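Local atomic coordinates of beta-glucoside phosphorylase BglX (Unidentified, PDB entry 5VQE), a protein that probably cleaves beta-glucosides by phosphorolysis, as a member of glycoside hydrolase family 3, and binds 2-deoxy-2-fluoroglucose in its sugar pocket. Residues I387-V395 with K543-S554; S512-V520 with S554-L562. One frame throughout, in Å; residues are numbered along the deposited sequence.

Contact 1: residues I387-V395 with K543-S554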
# COMPACT_ATOMS: atom_id res chain seq x y z
N ILE A 387 2.55 -18.66 -1.45
CA ILE A 387 2.89 -17.51 -2.27
C ILE A 387 4.41 -17.33 -2.32
O ILE A 387 4.97 -17.06 -3.39
CB ILE A 387 2.15 -16.26 -1.76
CG1 ILE A 387 0.65 -16.44 -2.01
CG2 ILE A 387 2.63 -15.00 -2.46
CD1 ILE A 387 -0.23 -15.47 -1.26
N ALA A 388 5.09 -17.51 -1.19
CA ALA A 388 6.55 -17.45 -1.23
C ALA A 388 7.12 -18.53 -2.14
O ALA A 388 8.01 -18.27 -2.95
CB ALA A 388 7.11 -17.56 0.19
N ASP A 389 6.59 -19.75 -2.04
CA ASP A 389 7.04 -20.82 -2.91
C ASP A 389 6.88 -20.45 -4.38
O ASP A 389 7.75 -20.72 -5.20
CB ASP A 389 6.27 -22.11 -2.59
CG ASP A 389 6.71 -23.29 -3.45
OD1 ASP A 389 7.77 -23.21 -4.12
OD2 ASP A 389 5.97 -24.29 -3.48
N GLU A 390 5.77 -19.80 -4.72
CA GLU A 390 5.49 -19.49 -6.12
C GLU A 390 6.12 -18.19 -6.59
O GLU A 390 6.24 -17.99 -7.81
CB GLU A 390 3.98 -19.41 -6.36
CG GLU A 390 3.19 -20.68 -6.05
CD GLU A 390 3.45 -21.83 -7.03
OE1 GLU A 390 3.91 -21.58 -8.17
OE2 GLU A 390 3.21 -23.00 -6.65
N SER A 391 6.54 -17.31 -5.68
CA SER A 391 6.92 -15.96 -6.06
C SER A 391 8.42 -15.80 -6.33
O SER A 391 8.81 -15.05 -7.23
CB SER A 391 6.49 -14.97 -4.98
OG SER A 391 7.26 -15.12 -3.80
N ILE A 392 9.27 -16.48 -5.55
CA ILE A 392 10.70 -16.16 -5.58
C ILE A 392 11.24 -16.40 -6.99
O ILE A 392 10.97 -17.44 -7.61
CB ILE A 392 11.44 -16.97 -4.52
CG1 ILE A 392 10.91 -16.60 -3.14
CG2 ILE A 392 12.96 -16.71 -4.60
CD1 ILE A 392 11.53 -17.36 -1.98
N THR A 393 12.00 -15.43 -7.49
CA THR A 393 12.33 -15.36 -8.91
C THR A 393 13.84 -15.41 -9.10
O THR A 393 14.56 -14.55 -8.58
CB THR A 393 11.78 -14.07 -9.54
OG1 THR A 393 10.37 -13.98 -9.28
CG2 THR A 393 12.03 -14.06 -11.03
N LEU A 394 14.31 -16.40 -9.85
CA LEU A 394 15.70 -16.47 -10.28
C LEU A 394 15.87 -15.55 -11.49
O LEU A 394 15.42 -15.89 -12.59
CB LEU A 394 16.07 -17.91 -10.62
CG LEU A 394 17.43 -18.49 -10.25
CD1 LEU A 394 17.81 -19.60 -11.24
CD2 LEU A 394 18.52 -17.45 -10.16
N VAL A 395 16.51 -14.40 -11.31
CA VAL A 395 16.59 -13.38 -12.36
C VAL A 395 17.82 -13.59 -13.23
O VAL A 395 17.75 -13.54 -14.46
CB VAL A 395 16.60 -11.97 -11.74
CG1 VAL A 395 16.71 -10.89 -12.83
CG2 VAL A 395 15.38 -11.75 -10.89
N LYS A 543 14.94 -23.24 -1.74
CA LYS A 543 15.26 -23.14 -3.15
C LYS A 543 16.77 -23.04 -3.38
O LYS A 543 17.29 -23.59 -4.35
CB LYS A 543 14.52 -21.95 -3.75
CG LYS A 543 13.02 -22.18 -3.83
CD LYS A 543 12.25 -20.87 -4.01
CE LYS A 543 10.76 -21.07 -3.79
NZ LYS A 543 10.19 -22.14 -4.65
N LEU A 544 17.48 -22.34 -2.50
CA LEU A 544 18.93 -22.27 -2.61
C LEU A 544 19.55 -23.66 -2.46
O LEU A 544 20.52 -23.99 -3.15
CB LEU A 544 19.50 -21.32 -1.57
CG LEU A 544 19.15 -19.85 -1.78
CD1 LEU A 544 19.64 -19.03 -0.59
CD2 LEU A 544 19.73 -19.32 -3.07
N MET A 545 19.00 -24.47 -1.56
CA MET A 545 19.48 -25.83 -1.34
C MET A 545 18.99 -26.82 -2.40
O MET A 545 19.39 -27.98 -2.36
CB MET A 545 19.07 -26.31 0.05
CG MET A 545 19.56 -25.44 1.19
SD MET A 545 21.34 -25.12 1.12
CE MET A 545 21.98 -26.77 1.37
N GLY A 546 18.14 -26.38 -3.33
CA GLY A 546 17.71 -27.24 -4.41
C GLY A 546 16.59 -28.20 -4.06
O GLY A 546 16.30 -29.10 -4.85
N ARG A 547 15.97 -28.04 -2.90
CA ARG A 547 14.81 -28.84 -2.52
C ARG A 547 13.50 -28.27 -3.04
O ARG A 547 12.46 -28.92 -2.92
CB ARG A 547 14.73 -28.95 -1.00
CG ARG A 547 15.96 -29.58 -0.36
CD ARG A 547 15.72 -29.87 1.12
NE ARG A 547 15.66 -28.66 1.94
CZ ARG A 547 16.69 -28.15 2.62
NH1 ARG A 547 17.89 -28.73 2.57
NH2 ARG A 547 16.52 -27.06 3.34
N SER A 548 13.51 -27.06 -3.61
CA SER A 548 12.32 -26.43 -4.14
C SER A 548 12.72 -25.65 -5.39
O SER A 548 13.71 -24.93 -5.36
CB SER A 548 11.67 -25.49 -3.11
OG SER A 548 10.61 -24.73 -3.67
N SER A 549 11.96 -25.82 -6.47
CA SER A 549 12.29 -25.14 -7.71
C SER A 549 11.96 -23.66 -7.62
O SER A 549 11.10 -23.23 -6.84
CB SER A 549 11.53 -25.76 -8.88
OG SER A 549 10.13 -25.70 -8.65
N PHE A 550 12.68 -22.86 -8.41
CA PHE A 550 12.32 -21.46 -8.61
C PHE A 550 11.16 -21.38 -9.59
O PHE A 550 11.24 -21.90 -10.71
CB PHE A 550 13.52 -20.66 -9.13
CG PHE A 550 14.59 -20.47 -8.11
CD1 PHE A 550 14.49 -19.46 -7.16
CD2 PHE A 550 15.70 -21.29 -8.09
CE1 PHE A 550 15.47 -19.28 -6.21
CE2 PHE A 550 16.69 -21.12 -7.15
CZ PHE A 550 16.58 -20.11 -6.20
N LYS A 551 10.08 -20.75 -9.16
CA LYS A 551 8.84 -20.70 -9.92
C LYS A 551 8.40 -19.29 -10.27
O LYS A 551 7.51 -19.14 -11.13
CB LYS A 551 7.72 -21.38 -9.14
CG LYS A 551 8.03 -22.81 -8.70
CD LYS A 551 6.98 -23.31 -7.71
CE LYS A 551 7.27 -24.75 -7.26
NZ LYS A 551 8.40 -24.84 -6.28
N GLY A 552 8.97 -18.26 -9.65
CA GLY A 552 8.49 -16.91 -9.87
C GLY A 552 8.81 -16.41 -11.26
O GLY A 552 9.79 -16.81 -11.88
N LYS A 553 7.95 -15.51 -11.74
CA LYS A 553 8.14 -14.82 -13.01
C LYS A 553 8.12 -13.32 -12.75
O LYS A 553 7.15 -12.80 -12.19
CB LYS A 553 7.05 -15.20 -14.01
CG LYS A 553 7.08 -14.39 -15.31
CD LYS A 553 5.90 -14.73 -16.19
CE LYS A 553 5.84 -13.80 -17.39
NZ LYS A 553 4.86 -14.27 -18.41
N SER A 554 9.19 -12.63 -13.14
CA SER A 554 9.31 -11.20 -12.90
C SER A 554 8.08 -10.46 -13.43
O SER A 554 7.79 -10.56 -14.63
CB SER A 554 10.57 -10.67 -13.57
OG SER A 554 11.72 -11.22 -12.96
O HOH W 1 9.95 -19.73 -6.58
O HOH W 2 6.47 -26.62 -4.21
O HOH W 3 12.25 -17.97 -11.09
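Asp389, in the last turn of helix 378-391, meets Lys543 and Lys551 in a salt-bridge network where that helix gives way to edge strand 393-397 of the mixed sheet. One carboxylate oxygen takes both charges: Asp389 OD1 lies 2.7 Å from Lys543 NZ, met nearly along the C-O axis, and receives Lys551 NZ, 2.8 Å away, on its syn lone pair. With CG anti to the backbone N (chi1 -179°), Asp389 brings this oxygen across to the ammonium groups. Lys543 NZ also donates to Asp389 O, in the carbonyl plane and on a lone pair, and to Ser549 O and Ser548 OG, its three protons shared among four acceptors. Replacing Lys543 with alanine is likely to leave Asp389 OD1 with a single lysine partner and to take a donor from Asp389 O and Ser549 O.

Packing is tight beside this network. The Phe550 ring is sandwiched between Lys543 CB on one face and Leu394 on the other, where Leu394 CG stands 4.0 Å from the ring centroid, 14° off its normal; Ile392 CG2 abuts the ring edge. Gly552 comes so close to the helix end that a CB would clash with Ser391 O, which its CA meets in a 3.2 Å C-H...O contact.

The outer side is looser. Glu390 lies against the Lys551 chain without pairing with its ammonium, OE2 5.5 Å from Lys551 NZ, while a water donates to Asp389 OD2. Deeper in, Gly552 N donates to Ile392 O at 3.0 Å from 44° above the carbonyl plane.

Contact 2: residues S512-V520 with S554-L562; sequences SNPYHLVDV and SPVDPFAGL
Two loops meet here without a direct hydrogen bond: the connection between parallel strands 506-510 and 525-528 of the mixed sheet, and the C-terminal tail, which makes a type I beta turn from Asp557 to Ala560. Each loop has an Asx turn. Asn513 OD1 accepts from Tyr515 N in one, Asp557 OD1 from Phe559 N in the other, the latter bond reaching the carboxylate from 68° out of its plane.

Tyr515 carries much of the contact. Its chi1 of -59° sets CG beside the backbone N and swings the ring so that its edge meets Asp557 O, in plane and 3.3 Å from Tyr515 CE2. Pro514 CG lies over one face of the same ring, within its own loop. Val556 crosses the tyrosine at about a right angle near its phenol end, although the modelled spacing there is too short to be trusted. The hydroxyl itself is hydrogen-bonded to Asp152, which links this sheet loop to the TIM-barrel domain of the family 3 fold.

Farther along, Leu517 and Phe559 run alongside each other in the same direction, with Leu517 CD1 3.7 Å from Phe559 CE1. Val518 CG2 meets Ala560 CB at 4.0 Å. Between the backbones, where direct bonds are lacking, one water accepts from Leu517 N and donates to both Pro514 O and Pro558 O, each of these oxygens 2.7 Å from the water oxygen.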
# COMPACT_ATOMS: atom_id res chain seq x y z
N SER A 512 13.05 -7.18 -1.24
CA SER A 512 12.09 -6.10 -1.46
C SER A 512 12.26 -5.51 -2.86
O SER A 512 11.68 -6.03 -3.82
CB SER A 512 12.25 -5.04 -0.37
OG SER A 512 11.09 -4.25 -0.29
N ASN A 513 13.08 -4.47 -3.00
CA ASN A 513 13.21 -3.75 -4.27
C ASN A 513 13.67 -4.70 -5.37
O ASN A 513 14.73 -5.34 -5.24
CB ASN A 513 14.20 -2.60 -4.09
CG ASN A 513 14.29 -1.70 -5.32
OD1 ASN A 513 13.79 -2.03 -6.39
ND2 ASN A 513 14.95 -0.56 -5.16
N PRO A 514 12.91 -4.84 -6.47
CA PRO A 514 13.31 -5.78 -7.53
C PRO A 514 14.36 -5.24 -8.48
O PRO A 514 14.79 -5.97 -9.38
CB PRO A 514 11.99 -6.02 -8.27
CG PRO A 514 11.31 -4.69 -8.14
CD PRO A 514 11.61 -4.22 -6.76
N TYR A 515 14.80 -3.99 -8.31
CA TYR A 515 15.67 -3.33 -9.28
C TYR A 515 17.11 -3.20 -8.80
O TYR A 515 17.85 -2.37 -9.34
CB TYR A 515 15.12 -1.94 -9.60
CG TYR A 515 13.72 -1.96 -10.17
CD1 TYR A 515 12.67 -1.38 -9.48
CD2 TYR A 515 13.44 -2.59 -11.37
CE1 TYR A 515 11.39 -1.39 -9.99
CE2 TYR A 515 12.18 -2.61 -11.89
CZ TYR A 515 11.15 -2.02 -11.20
OH TYR A 515 9.87 -2.05 -11.72
N HIS A 516 17.54 -3.99 -7.81
CA HIS A 516 18.86 -3.75 -7.23
C HIS A 516 20.00 -4.06 -8.20
O HIS A 516 21.13 -3.62 -7.95
CB HIS A 516 19.03 -4.56 -5.95
CG HIS A 516 18.41 -3.93 -4.75
ND1 HIS A 516 18.49 -2.58 -4.49
CD2 HIS A 516 17.70 -4.46 -3.73
CE1 HIS A 516 17.85 -2.31 -3.37
NE2 HIS A 516 17.36 -3.44 -2.88
N LEU A 517 19.75 -4.77 -9.30
CA LEU A 517 20.79 -4.88 -10.31
C LEU A 517 21.23 -3.51 -10.83
O LEU A 517 22.28 -3.42 -11.47
CB LEU A 517 20.31 -5.75 -11.47
CG LEU A 517 20.33 -7.27 -11.21
CD1 LEU A 517 19.66 -8.02 -12.34
CD2 LEU A 517 21.77 -7.81 -11.01
N VAL A 518 20.45 -2.45 -10.56
CA VAL A 518 20.88 -1.08 -10.88
C VAL A 518 22.17 -0.74 -10.15
O VAL A 518 23.06 -0.09 -10.70
CB VAL A 518 19.76 -0.08 -10.53
CG1 VAL A 518 20.29 1.36 -10.48
CG2 VAL A 518 18.62 -0.19 -11.52
N ASP A 519 22.27 -1.15 -8.89
CA ASP A 519 23.40 -0.77 -8.05
C ASP A 519 24.42 -1.89 -7.88
O ASP A 519 25.53 -1.61 -7.40
CB ASP A 519 22.89 -0.30 -6.68
CG ASP A 519 22.24 1.07 -6.75
OD1 ASP A 519 22.85 2.00 -7.32
OD2 ASP A 519 21.11 1.23 -6.24
N VAL A 520 24.09 -3.12 -8.25
CA VAL A 520 25.06 -4.22 -8.20
C VAL A 520 25.05 -4.96 -9.53
O VAL A 520 24.86 -6.19 -9.57
CB VAL A 520 24.78 -5.16 -7.02
CG1 VAL A 520 24.88 -4.40 -5.70
CG2 VAL A 520 23.40 -5.84 -7.13
N SER A 554 9.19 -12.63 -13.14
CA SER A 554 9.31 -11.20 -12.90
C SER A 554 8.08 -10.46 -13.43
O SER A 554 7.79 -10.56 -14.63
CB SER A 554 10.57 -10.67 -13.57
OG SER A 554 11.72 -11.22 -12.96
N PRO A 555 7.34 -9.74 -12.59
CA PRO A 555 6.21 -8.92 -13.07
C PRO A 555 6.61 -7.53 -13.52
O PRO A 555 5.73 -6.68 -13.74
CB PRO A 555 5.32 -8.85 -11.83
CG PRO A 555 6.30 -8.79 -10.70
CD PRO A 555 7.50 -9.62 -11.13
N VAL A 556 7.92 -7.32 -13.67
CA VAL A 556 8.55 -6.05 -13.95
C VAL A 556 9.85 -6.40 -14.68
O VAL A 556 10.29 -7.55 -14.66
CB VAL A 556 8.78 -5.33 -12.60
CG1 VAL A 556 10.20 -4.95 -12.39
CG2 VAL A 556 7.81 -4.17 -12.43
N ASP A 557 10.45 -5.42 -15.35
CA ASP A 557 11.77 -5.64 -15.94
C ASP A 557 12.84 -5.40 -14.88
O ASP A 557 13.14 -4.24 -14.56
CB ASP A 557 12.03 -4.71 -17.13
CG ASP A 557 13.43 -4.88 -17.72
OD1 ASP A 557 14.07 -5.92 -17.47
OD2 ASP A 557 13.90 -3.95 -18.42
N PRO A 558 13.45 -6.45 -14.31
CA PRO A 558 14.40 -6.23 -13.21
C PRO A 558 15.68 -5.55 -13.65
O PRO A 558 16.41 -5.03 -12.80
CB PRO A 558 14.67 -7.64 -12.68
CG PRO A 558 14.37 -8.54 -13.82
CD PRO A 558 13.30 -7.88 -14.64
N PHE A 559 15.96 -5.53 -14.95
CA PHE A 559 17.19 -4.90 -15.43
C PHE A 559 17.04 -3.40 -15.63
O PHE A 559 18.06 -2.70 -15.71
CB PHE A 559 17.62 -5.59 -16.73
CG PHE A 559 17.84 -7.07 -16.55
CD1 PHE A 559 19.04 -7.55 -16.07
CD2 PHE A 559 16.83 -7.97 -16.82
CE1 PHE A 559 19.25 -8.90 -15.89
CE2 PHE A 559 17.02 -9.33 -16.64
CZ PHE A 559 18.23 -9.79 -16.17
N ALA A 560 15.81 -2.89 -15.68
CA ALA A 560 15.57 -1.45 -15.73
C ALA A 560 16.34 -0.80 -16.88
O ALA A 560 17.00 0.23 -16.72
CB ALA A 560 15.92 -0.79 -14.39
N GLY A 561 16.26 -1.43 -18.05
CA GLY A 561 16.93 -0.89 -19.23
C GLY A 561 18.43 -1.06 -19.23
O GLY A 561 19.12 -0.29 -19.91
N LEU A 562 18.96 -2.05 -18.51
CA LEU A 562 20.40 -2.25 -18.39
C LEU A 562 21.01 -1.11 -17.57
O LEU A 562 20.37 -0.57 -16.67
CB LEU A 562 21.07 -2.34 -19.76
O HOH W 4 17.28 -5.96 -10.46

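How the contacts relate
The centres of contacts 1 and 2 lie about 17 Å apart, on the same side of the chain's centre. Their segments alternate along the chain: 387-395, 512-520, 543-554, then 554-562, with Ser554 common to both. The tail after helix 534-544 therefore passes first along the junction of helix 378-391 with strand 393-397, then along the loop between strands 506-510 and 525-528. Both contacts border the mixed six-stranded sheet, in which 393-397 is an edge strand antiparallel to 525-528. Val395 joins them directly: its CG1 is 3.5 Å from Pro558 CG. The C-terminal segment thus runs from the helix-to-edge-strand junction to the loop between two inner strands of the same sheet.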